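Side-chain contacts in RNase NGR3 (Nicotiana glutinosa, PDB 1VD3), which probably cleaves RNA as an endonuclease of the ribonuclease T2 family and here holds the nucleotide 2'-UMP in its pocket: residues Cys28-Pro31 / Lys35-Glu38; Gly44-Tyr49 / Ser95-Lys100; Ala132-Arg137 / Leu144-Lys149. One frame throughout, in Å; residues are numbered along the deposited sequence.

Contact 1 (Cys28-Pro31 / Lys35-Glu38)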
loop_
_atom_site.group_PDB
_atom_site.type_symbol
_atom_site.label_atom_id
_atom_site.label_comp_id
_atom_site.label_asym_id
_atom_site.label_seq_id
_atom_site.Cartn_x
_atom_site.Cartn_y
_atom_site.Cartn_z
ATOM N N CYS A 28 16.536 3.803 3.697
ATOM C CA CYS A 28 15.552 2.795 4.067
ATOM C C CYS A 28 16.208 1.890 5.099
ATOM O O CYS A 28 17.348 1.455 4.923
ATOM C CB CYS A 28 15.121 1.974 2.843
ATOM S SG CYS A 28 15.308 0.164 3.023
ATOM N N CYS A 29 15.491 1.623 6.184
ATOM C CA CYS A 29 15.998 0.771 7.251
ATOM C C CYS A 29 15.052 -0.402 7.470
ATOM O O CYS A 29 13.845 -0.214 7.622
ATOM C CB CYS A 29 16.149 1.587 8.545
ATOM S SG CYS A 29 17.576 2.727 8.523
ATOM N N TYR A 30 15.597 -1.613 7.474
ATOM C CA TYR A 30 14.770 -2.795 7.683
ATOM C C TYR A 30 14.155 -2.764 9.081
ATOM O O TYR A 30 14.751 -2.230 10.018
ATOM C CB TYR A 30 15.596 -4.074 7.514
ATOM C CG TYR A 30 16.120 -4.315 6.114
ATOM C CD1 TYR A 30 15.341 -4.021 4.993
ATOM C CD2 TYR A 30 17.372 -4.892 5.911
ATOM C CE1 TYR A 30 15.798 -4.300 3.703
ATOM C CE2 TYR A 30 17.837 -5.176 4.627
ATOM C CZ TYR A 30 17.046 -4.879 3.530
ATOM O OH TYR A 30 17.504 -5.163 2.261
ATOM N N PRO A 31 12.949 -3.336 9.237
ATOM C CA PRO A 31 12.229 -3.388 10.516
ATOM C C PRO A 31 13.035 -4.100 11.602
ATOM O O PRO A 31 14.036 -4.747 11.307
ATOM C CB PRO A 31 10.954 -4.156 10.164
ATOM C CG PRO A 31 10.744 -3.821 8.720
ATOM C CD PRO A 31 12.135 -3.925 8.158
ATOM N N LYS A 35 14.894 -7.950 7.466
ATOM C CA LYS A 35 14.532 -7.684 6.078
ATOM C C LYS A 35 13.133 -8.211 5.754
ATOM O O LYS A 35 12.837 -9.387 5.969
ATOM C CB LYS A 35 15.566 -8.324 5.147
ATOM C CG LYS A 35 15.313 -8.097 3.669
ATOM C CD LYS A 35 16.467 -8.632 2.840
ATOM C CE LYS A 35 16.213 -8.450 1.353
ATOM N NZ LYS A 35 17.398 -8.827 0.536
ATOM N N PRO A 36 12.253 -7.344 5.230
ATOM C CA PRO A 36 10.889 -7.755 4.888
ATOM C C PRO A 36 10.824 -8.774 3.753
ATOM O O PRO A 36 11.773 -8.926 2.979
ATOM C CB PRO A 36 10.218 -6.434 4.517
ATOM C CG PRO A 36 11.343 -5.654 3.916
ATOM C CD PRO A 36 12.474 -5.928 4.883
ATOM N N ASP A 37 9.697 -9.474 3.671
ATOM C CA ASP A 37 9.470 -10.465 2.629
ATOM C C ASP A 37 9.457 -9.767 1.277
ATOM O O ASP A 37 9.144 -8.578 1.189
ATOM C CB ASP A 37 8.112 -11.152 2.814
ATOM C CG ASP A 37 8.011 -11.925 4.109
ATOM O OD1 ASP A 37 8.902 -12.757 4.375
ATOM O OD2 ASP A 37 7.032 -11.708 4.856
ATOM N N GLU A 38 9.799 -10.507 0.228
ATOM C CA GLU A 38 9.775 -9.958 -1.116
ATOM C C GLU A 38 8.334 -10.121 -1.573
ATOM O O GLU A 38 7.993 -11.057 -2.295
ATOM C CB GLU A 38 10.718 -10.730 -2.045
ATOM C CG GLU A 38 10.601 -10.313 -3.510
ATOM C CD GLU A 38 11.705 -10.885 -4.383
ATOM O OE1 GLU A 38 12.873 -10.484 -4.203
ATOM O OE2 GLU A 38 11.407 -11.736 -5.249
#
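The side chains of Tyr30 and Lys35 run alongside each other in the same direction, the lysine laying its aliphatic chain over one face of the phenol ring. The main aromatic interaction is a CH-pi contact: Lys35 CB sits 3.9 Å from the centroid of the Tyr30 ring and only 9° off the ring normal. Because Lys35 places CG opposite its own backbone N (chi1 -179°) and stays extended beyond it, each further methylene steps along the ring toward the hydroxyl. Lys35 CG thus comes within 3.7 Å of Tyr30 CZ, and Lys35 CE lies 3.6 Å from Tyr30 OH. The charged end is carried past the ring along the same line, and no hydrogen bond joins the two segments.

Both segments belong to the long loop that links helix 18-22 to strand 41-48, and three residues suffice to turn the chain back so that the CA atoms of Tyr30 and Lys35 lie 5.2 Å apart. Two disulfides tie the first segment down, Cys28 to Cys22 and Cys29 to Cys85, and Tyr30 O accepts a hydrogen bond from Ser87 OG.

Apolar packing with the prolines makes up the rest. Pro36 crosses the tyrosine at about a right angle, with Pro36 CD 3.4 Å from Tyr30 CD1 in an oblique approach. The same methylene also meets the other proline, Pro31 CD lying 3.9 Å from Pro36 CD, again with the side chains crossed. Pro31 further rests on Pro81. The side chain of Pro36 comes within about 4 Å, nearest atoms, of that of Leu83, which contributes to a second nucleotide site seen with AMP or GMP in other structures of this protein but empty of those ligands here.

Contact 2 (Gly44-Tyr49 / Ser95-Lys100). With U2P (phosphoric acid mono-[2-(2,4-dioxo-3,4-dihydro-2H-pyrimidin-1-yl)-4-hydroxy-5-hydroxymethyl-tetrahydro-furan-3-yl] ester), chain B.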
loop_
_atom_site.group_PDB
_atom_site.type_symbol
_atom_site.label_atom_id
_atom_site.label_comp_id
_atom_site.label_asym_id
_atom_site.label_seq_id
_atom_site.Cartn_x
_atom_site.Cartn_y
_atom_site.Cartn_z
ATOM N N GLY A 44 -1.109 1.948 3.457
ATOM C CA GLY A 44 -2.246 2.415 4.234
ATOM C C GLY A 44 -3.604 2.265 3.578
ATOM O O GLY A 44 -3.704 1.951 2.397
ATOM N N LEU A 45 -4.653 2.468 4.370
ATOM C CA LEU A 45 -6.040 2.400 3.901
ATOM C C LEU A 45 -6.545 3.820 4.169
ATOM O O LEU A 45 -6.719 4.212 5.325
ATOM C CB LEU A 45 -6.823 1.377 4.728
ATOM C CG LEU A 45 -8.302 1.165 4.391
ATOM C CD1 LEU A 45 -8.467 0.799 2.922
ATOM C CD2 LEU A 45 -8.858 0.069 5.290
ATOM N N TRP A 46 -6.775 4.581 3.101
ATOM C CA TRP A 46 -7.164 5.981 3.234
ATOM C C TRP A 46 -8.563 6.429 2.829
ATOM O O TRP A 46 -8.958 6.285 1.676
ATOM C CB TRP A 46 -6.199 6.879 2.450
ATOM C CG TRP A 46 -4.732 6.619 2.595
ATOM C CD1 TRP A 46 -4.073 6.133 3.690
ATOM C CD2 TRP A 46 -3.721 6.941 1.631
ATOM N NE1 TRP A 46 -2.710 6.141 3.468
ATOM C CE2 TRP A 46 -2.470 6.631 2.210
ATOM C CE3 TRP A 46 -3.754 7.466 0.331
ATOM C CZ2 TRP A 46 -1.261 6.827 1.532
ATOM C CZ3 TRP A 46 -2.546 7.663 -0.344
ATOM C CH2 TRP A 46 -1.322 7.344 0.259
ATOM N N PRO A 47 -9.325 6.992 3.779
ATOM C CA PRO A 47 -10.673 7.476 3.472
ATOM C C PRO A 47 -10.447 8.661 2.521
ATOM O O PRO A 47 -9.568 9.488 2.774
ATOM C CB PRO A 47 -11.191 7.928 4.833
ATOM C CG PRO A 47 -10.496 6.989 5.786
ATOM C CD PRO A 47 -9.092 6.957 5.233
ATOM N N ASN A 48 -11.215 8.746 1.440
ATOM C CA ASN A 48 -11.038 9.827 0.464
ATOM C C ASN A 48 -12.372 10.375 -0.047
ATOM O O ASN A 48 -13.421 9.747 0.124
ATOM C CB ASN A 48 -10.215 9.303 -0.724
ATOM C CG ASN A 48 -9.431 10.393 -1.435
ATOM O OD1 ASN A 48 -9.990 11.196 -2.186
ATOM N ND2 ASN A 48 -8.121 10.423 -1.204
ATOM N N TYR A 49 -12.317 11.552 -0.671
ATOM C CA TYR A 49 -13.494 12.195 -1.258
ATOM C C TYR A 49 -13.361 12.088 -2.773
ATOM O O TYR A 49 -12.256 12.011 -3.301
ATOM C CB TYR A 49 -13.547 13.683 -0.901
ATOM C CG TYR A 49 -13.743 13.994 0.560
ATOM C CD1 TYR A 49 -13.056 15.052 1.155
ATOM C CD2 TYR A 49 -14.648 13.273 1.339
ATOM C CE1 TYR A 49 -13.263 15.387 2.486
ATOM C CE2 TYR A 49 -14.866 13.602 2.677
ATOM C CZ TYR A 49 -14.167 14.662 3.242
ATOM O OH TYR A 49 -14.368 14.994 4.560
ATOM N N SER A 95 0.657 3.839 14.163
ATOM C CA SER A 95 -0.004 4.857 14.963
ATOM C C SER A 95 -0.332 6.036 14.058
ATOM O O SER A 95 -1.438 6.576 14.093
ATOM C CB SER A 95 0.906 5.316 16.100
ATOM O OG SER A 95 0.320 6.398 16.797
ATOM N N HIS A 96 0.647 6.425 13.247
ATOM C CA HIS A 96 0.494 7.531 12.318
ATOM C C HIS A 96 -0.652 7.308 11.334
ATOM O O HIS A 96 -1.474 8.197 11.125
ATOM C CB HIS A 96 1.791 7.739 11.535
ATOM C CG HIS A 96 1.637 8.639 10.350
ATOM N ND1 HIS A 96 1.399 9.992 10.468
ATOM C CD2 HIS A 96 1.665 8.376 9.022
ATOM C CE1 HIS A 96 1.286 10.524 9.264
ATOM N NE2 HIS A 96 1.445 9.564 8.369
ATOM N N GLU A 97 -0.693 6.132 10.714
ATOM C CA GLU A 97 -1.748 5.828 9.755
ATOM C C GLU A 97 -3.109 5.782 10.446
ATOM O O GLU A 97 -4.106 6.244 9.891
ATOM C CB GLU A 97 -1.457 4.502 9.044
ATOM C CG GLU A 97 -0.269 4.581 8.085
ATOM C CD GLU A 97 -0.510 5.536 6.923
ATOM O OE1 GLU A 97 0.377 6.369 6.634
ATOM O OE2 GLU A 97 -1.581 5.447 6.285
ATOM N N TRP A 98 -3.147 5.236 11.657
ATOM C CA TRP A 98 -4.401 5.168 12.406
ATOM C C TRP A 98 -4.922 6.571 12.721
ATOM O O TRP A 98 -6.077 6.894 12.452
ATOM C CB TRP A 98 -4.222 4.400 13.721
ATOM C CG TRP A 98 -5.390 4.591 14.659
ATOM C CD1 TRP A 98 -5.395 5.291 15.832
ATOM C CD2 TRP A 98 -6.742 4.166 14.442
ATOM N NE1 TRP A 98 -6.666 5.334 16.356
ATOM C CE2 TRP A 98 -7.513 4.652 15.524
ATOM C CE3 TRP A 98 -7.379 3.425 13.438
ATOM C CZ2 TRP A 98 -8.891 4.424 15.628
ATOM C CZ3 TRP A 98 -8.749 3.198 13.540
ATOM C CH2 TRP A 98 -9.490 3.697 14.629
ATOM N N LEU A 99 -4.067 7.406 13.295
ATOM C CA LEU A 99 -4.475 8.764 13.652
ATOM C C LEU A 99 -4.876 9.617 12.455
ATOM O O LEU A 99 -5.919 10.275 12.466
ATOM C CB LEU A 99 -3.351 9.467 14.418
ATOM C CG LEU A 99 -3.080 8.976 15.843
ATOM C CD1 LEU A 99 -1.850 9.678 16.407
ATOM C CD2 LEU A 99 -4.296 9.247 16.715
ATOM N N LYS A 100 -4.050 9.587 11.417
ATOM C CA LYS A 100 -4.283 10.388 10.225
ATOM C C LYS A 100 -5.410 9.900 9.328
ATOM O O LYS A 100 -6.187 10.703 8.809
ATOM C CB LYS A 100 -2.996 10.479 9.400
ATOM C CG LYS A 100 -3.126 11.358 8.163
ATOM C CD LYS A 100 -1.797 11.531 7.459
ATOM C CE LYS A 100 -1.943 12.453 6.255
ATOM N NZ LYS A 100 -0.680 12.580 5.488
HETATM O "O5'" U2P B . 3.321 11.073 -1.272
HETATM C "C5'" U2P B . 2.172 11.756 -0.714
HETATM C "C4'" U2P B . 1.971 11.336 0.749
HETATM O "O4'" U2P B . 0.758 12.034 1.304
HETATM C "C1'" U2P B . -0.361 11.135 1.803
HETATM N N1 U2P B . -1.689 11.214 1.053
HETATM C C6 U2P B . -1.558 11.366 -0.306
HETATM C C5 U2P B . -2.655 11.220 -1.195
HETATM C C4 U2P B . -3.988 10.939 -0.615
HETATM O O4 U2P B . -4.968 10.698 -1.312
HETATM N N3 U2P B . -4.059 10.962 0.814
HETATM C C2 U2P B . -2.968 11.116 1.702
HETATM O O2 U2P B . -3.154 11.154 2.901
HETATM C "C2'" U2P B . 0.421 9.814 1.968
HETATM O "O2'" U2P B . 1.125 9.736 3.243
HETATM P P U2P B . 0.515 9.383 4.649
HETATM O O1P U2P B . 1.074 9.456 5.975
HETATM O O2P U2P B . -0.950 9.682 4.629
HETATM O O3P U2P B . 0.529 7.932 4.573
HETATM C "C3'" U2P B . 1.502 9.866 0.875
HETATM O "O3'" U2P B . 2.625 9.009 1.298
#
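Glu97 OE2 accepts a hydrogen bond from Trp46 NE1, 3.1 Å long with an N-H...O angle of 144°. The oxygen offers its syn lone pair and lies near the indole plane, while carboxylate and ring planes are 35° apart. Through this bond the glutamate probably helps to set the rotation of the indole that carries the base. A bend at chi2 (-64°) swings the carboxylate of Glu97 toward the strand, where its OE2 also comes 3.7 Å from Gly44 CA. The other oxygen, Glu97 OE1, is 2.6 Å from phosphate oxygen O3P of U2P, so one carboxylate spans tryptophan and phosphate. Lys100, fully extended, brings NZ to 3.0 Å from U2P O2P in a hydrogen bond; His96 NE2 is directed at U2P O1P, though the modelled separation is too short to trust.

One face of the Trp46 ring covers the nucleotide: Trp46 CE3 approaches uracil N3 to 3.5 Å, and Trp46 CZ2 lies 3.5 Å from ribose C2'. His101 stacks on Trp46 and His43 meets it edge-to-face; both also bond U2P, and these two histidines with Glu97 are the predicted active-site residues of this T2 ribonuclease. Strand 41-48, paired antiparallel with strand 10-16, and helix 91-102 each supply part of the pocket, with helix 109-123 packing against both through Leu45 and Trp98.

Contact 3 (Ala132-Arg137 / Leu144-Lys149)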
loop_
_atom_site.group_PDB
_atom_site.type_symbol
_atom_site.label_atom_id
_atom_site.label_comp_id
_atom_site.label_asym_id
_atom_site.label_seq_id
_atom_site.Cartn_x
_atom_site.Cartn_y
_atom_site.Cartn_z
ATOM N N ALA A 132 0.815 -13.878 -14.752
ATOM C CA ALA A 132 1.025 -13.218 -16.037
ATOM C C ALA A 132 2.504 -13.208 -16.417
ATOM O O ALA A 132 2.916 -12.474 -17.314
ATOM C CB ALA A 132 0.490 -11.784 -15.984
ATOM N N GLU A 133 3.288 -14.027 -15.723
ATOM C CA GLU A 133 4.727 -14.151 -15.960
ATOM C C GLU A 133 5.537 -12.906 -15.619
ATOM O O GLU A 133 6.633 -12.705 -16.140
ATOM C CB GLU A 133 5.003 -14.546 -17.413
ATOM C CG GLU A 133 4.501 -15.929 -17.790
ATOM C CD GLU A 133 5.139 -16.445 -19.064
ATOM O OE1 GLU A 133 5.005 -15.777 -20.114
ATOM O OE2 GLU A 133 5.779 -17.517 -19.016
ATOM N N ILE A 134 4.998 -12.072 -14.739
ATOM C CA ILE A 134 5.689 -10.860 -14.328
ATOM C C ILE A 134 6.324 -11.131 -12.970
ATOM O O ILE A 134 5.635 -11.208 -11.954
ATOM C CB ILE A 134 4.708 -9.673 -14.228
ATOM C CG1 ILE A 134 4.055 -9.437 -15.592
ATOM C CG2 ILE A 134 5.440 -8.425 -13.760
ATOM C CD1 ILE A 134 3.007 -8.352 -15.596
ATOM N N THR A 135 7.643 -11.292 -12.968
ATOM C CA THR A 135 8.385 -11.575 -11.752
ATOM C C THR A 135 9.528 -10.585 -11.562
ATOM O O THR A 135 10.028 -9.999 -12.526
ATOM C CB THR A 135 8.953 -13.011 -11.788
ATOM O OG1 THR A 135 9.779 -13.170 -12.946
ATOM C CG2 THR A 135 7.819 -14.029 -11.849
ATOM N N PRO A 136 9.956 -10.381 -10.307
ATOM C CA PRO A 136 11.043 -9.455 -9.983
ATOM C C PRO A 136 12.356 -9.727 -10.719
ATOM O O PRO A 136 12.808 -10.867 -10.810
ATOM C CB PRO A 136 11.190 -9.615 -8.475
ATOM C CG PRO A 136 9.805 -9.933 -8.039
ATOM C CD PRO A 136 9.364 -10.934 -9.077
ATOM N N ARG A 137 12.953 -8.660 -11.237
ATOM C CA ARG A 137 14.224 -8.723 -11.951
ATOM C C ARG A 137 14.663 -7.288 -12.230
ATOM O O ARG A 137 13.832 -6.385 -12.277
ATOM C CB ARG A 137 14.084 -9.526 -13.255
ATOM C CG ARG A 137 13.030 -9.028 -14.237
ATOM C CD ARG A 137 12.865 -9.991 -15.421
ATOM N NE ARG A 137 14.062 -10.067 -16.257
ATOM C CZ ARG A 137 14.211 -10.895 -17.290
ATOM N NH1 ARG A 137 13.239 -11.731 -17.628
ATOM N NH2 ARG A 137 15.339 -10.887 -17.991
ATOM N N LEU A 144 4.097 -1.259 -18.714
ATOM C CA LEU A 144 3.193 -0.855 -17.651
ATOM C C LEU A 144 1.833 -1.511 -17.874
ATOM O O LEU A 144 1.147 -1.891 -16.925
ATOM C CB LEU A 144 3.045 0.668 -17.648
ATOM C CG LEU A 144 1.989 1.247 -16.709
ATOM C CD1 LEU A 144 2.351 0.938 -15.260
ATOM C CD2 LEU A 144 1.895 2.752 -16.936
ATOM N N GLU A 145 1.451 -1.649 -19.140
ATOM C CA GLU A 145 0.167 -2.250 -19.494
ATOM C C GLU A 145 0.008 -3.674 -18.991
ATOM O O GLU A 145 -1.038 -4.031 -18.447
ATOM C CB GLU A 145 -0.032 -2.238 -21.016
ATOM C CG GLU A 145 -0.404 -0.886 -21.590
ATOM C CD GLU A 145 -1.659 -0.317 -20.956
ATOM O OE1 GLU A 145 -2.681 -1.034 -20.905
ATOM O OE2 GLU A 145 -1.623 0.850 -20.512
ATOM N N SER A 146 1.038 -4.489 -19.183
ATOM C CA SER A 146 0.988 -5.881 -18.749
ATOM C C SER A 146 0.763 -5.979 -17.243
ATOM O O SER A 146 0.006 -6.827 -16.772
ATOM C CB SER A 146 2.282 -6.609 -19.133
ATOM O OG SER A 146 3.400 -6.098 -18.433
ATOM N N ILE A 147 1.421 -5.102 -16.494
ATOM C CA ILE A 147 1.297 -5.084 -15.043
ATOM C C ILE A 147 -0.111 -4.677 -14.608
ATOM O O ILE A 147 -0.725 -5.333 -13.765
ATOM C CB ILE A 147 2.340 -4.122 -14.434
ATOM C CG1 ILE A 147 3.743 -4.693 -14.664
ATOM C CG2 ILE A 147 2.062 -3.899 -12.946
ATOM C CD1 ILE A 147 4.870 -3.728 -14.347
ATOM N N LYS A 148 -0.627 -3.599 -15.187
ATOM C CA LYS A 148 -1.964 -3.138 -14.841
ATOM C C LYS A 148 -3.035 -4.179 -15.172
ATOM O O LYS A 148 -3.930 -4.442 -14.365
ATOM C CB LYS A 148 -2.272 -1.820 -15.561
ATOM C CG LYS A 148 -1.459 -0.633 -15.046
ATOM C CD LYS A 148 -1.666 0.621 -15.888
ATOM C CE LYS A 148 -3.108 1.098 -15.862
ATOM N NZ LYS A 148 -3.559 1.482 -14.497
ATOM N N LYS A 149 -2.941 -4.780 -16.354
ATOM C CA LYS A 149 -3.922 -5.778 -16.766
ATOM C C LYS A 149 -3.863 -7.031 -15.907
ATOM O O LYS A 149 -4.897 -7.621 -15.587
ATOM C CB LYS A 149 -3.722 -6.160 -18.234
ATOM C CG LYS A 149 -4.051 -5.052 -19.219
ATOM C CD LYS A 149 -3.999 -5.578 -20.650
ATOM C CE LYS A 149 -4.270 -4.479 -21.663
ATOM N NZ LYS A 149 -3.227 -3.416 -21.614
#
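Ile134 touches the first turns of helix 144-155 with the end of its side chain, CD1. Within those turns, Glu145 forms a salt bridge with Lys149 one turn on. Ser146 is met next: Ile134 CD1 lies 3.6 Å from Ser146 O and equally 3.6 Å from Ser146 OG. That hydroxyl, held between its backbone N and carbonyl carbon (chi1 66°), is hydrogen-bonded to Thr143 O, just ahead of the helix, while the methyl group rests against it. Ile147 follows, crossing Ile134 at about a right angle; its CG1 stands 3.8 Å from Ile134 CD1 and 4.2 Å from Ile134 CG2.

Ile134 leaves the end of helix 125-131, where Glu133, with positive phi, is the C-prime residue of a Schellman motif and Ile134 N bonds to Leu129 O. Leu129 lies against both isoleucines, and strand 202-205 adds Phe205 beside Ile134 and Ile203 beside Ile147. No hydrogen bond crosses between the segments: the contact is van der Waals throughout, an isoleucine methyl against a serine hydroxyl, a backbone carbonyl and a second isoleucine, so its geometry is probably set by shape and by the shared neighbours rather than by directional bonds.

Overall arrangement
The three contacts follow one another along the chain and are widely spread through one T2-family fold. Contact 2 supplies five of the nine residues round the bound 2'-UMP and includes part of the predicted active site. Contact 1, its centre 22 Å from that of contact 2 and its nearest atoms about 14 Å away, lies instead beside the second nucleotide site. Contact 3 is remote from both sites: its centre is 28 Å from that of contact 2, on the opposite side of the chain's centre. Contacts 1 and 3 nevertheless meet at one point, where Glu38 OE2 packs 3.7 Å from Pro136 CG. Trp17 touches both of these residues and so borders the junction.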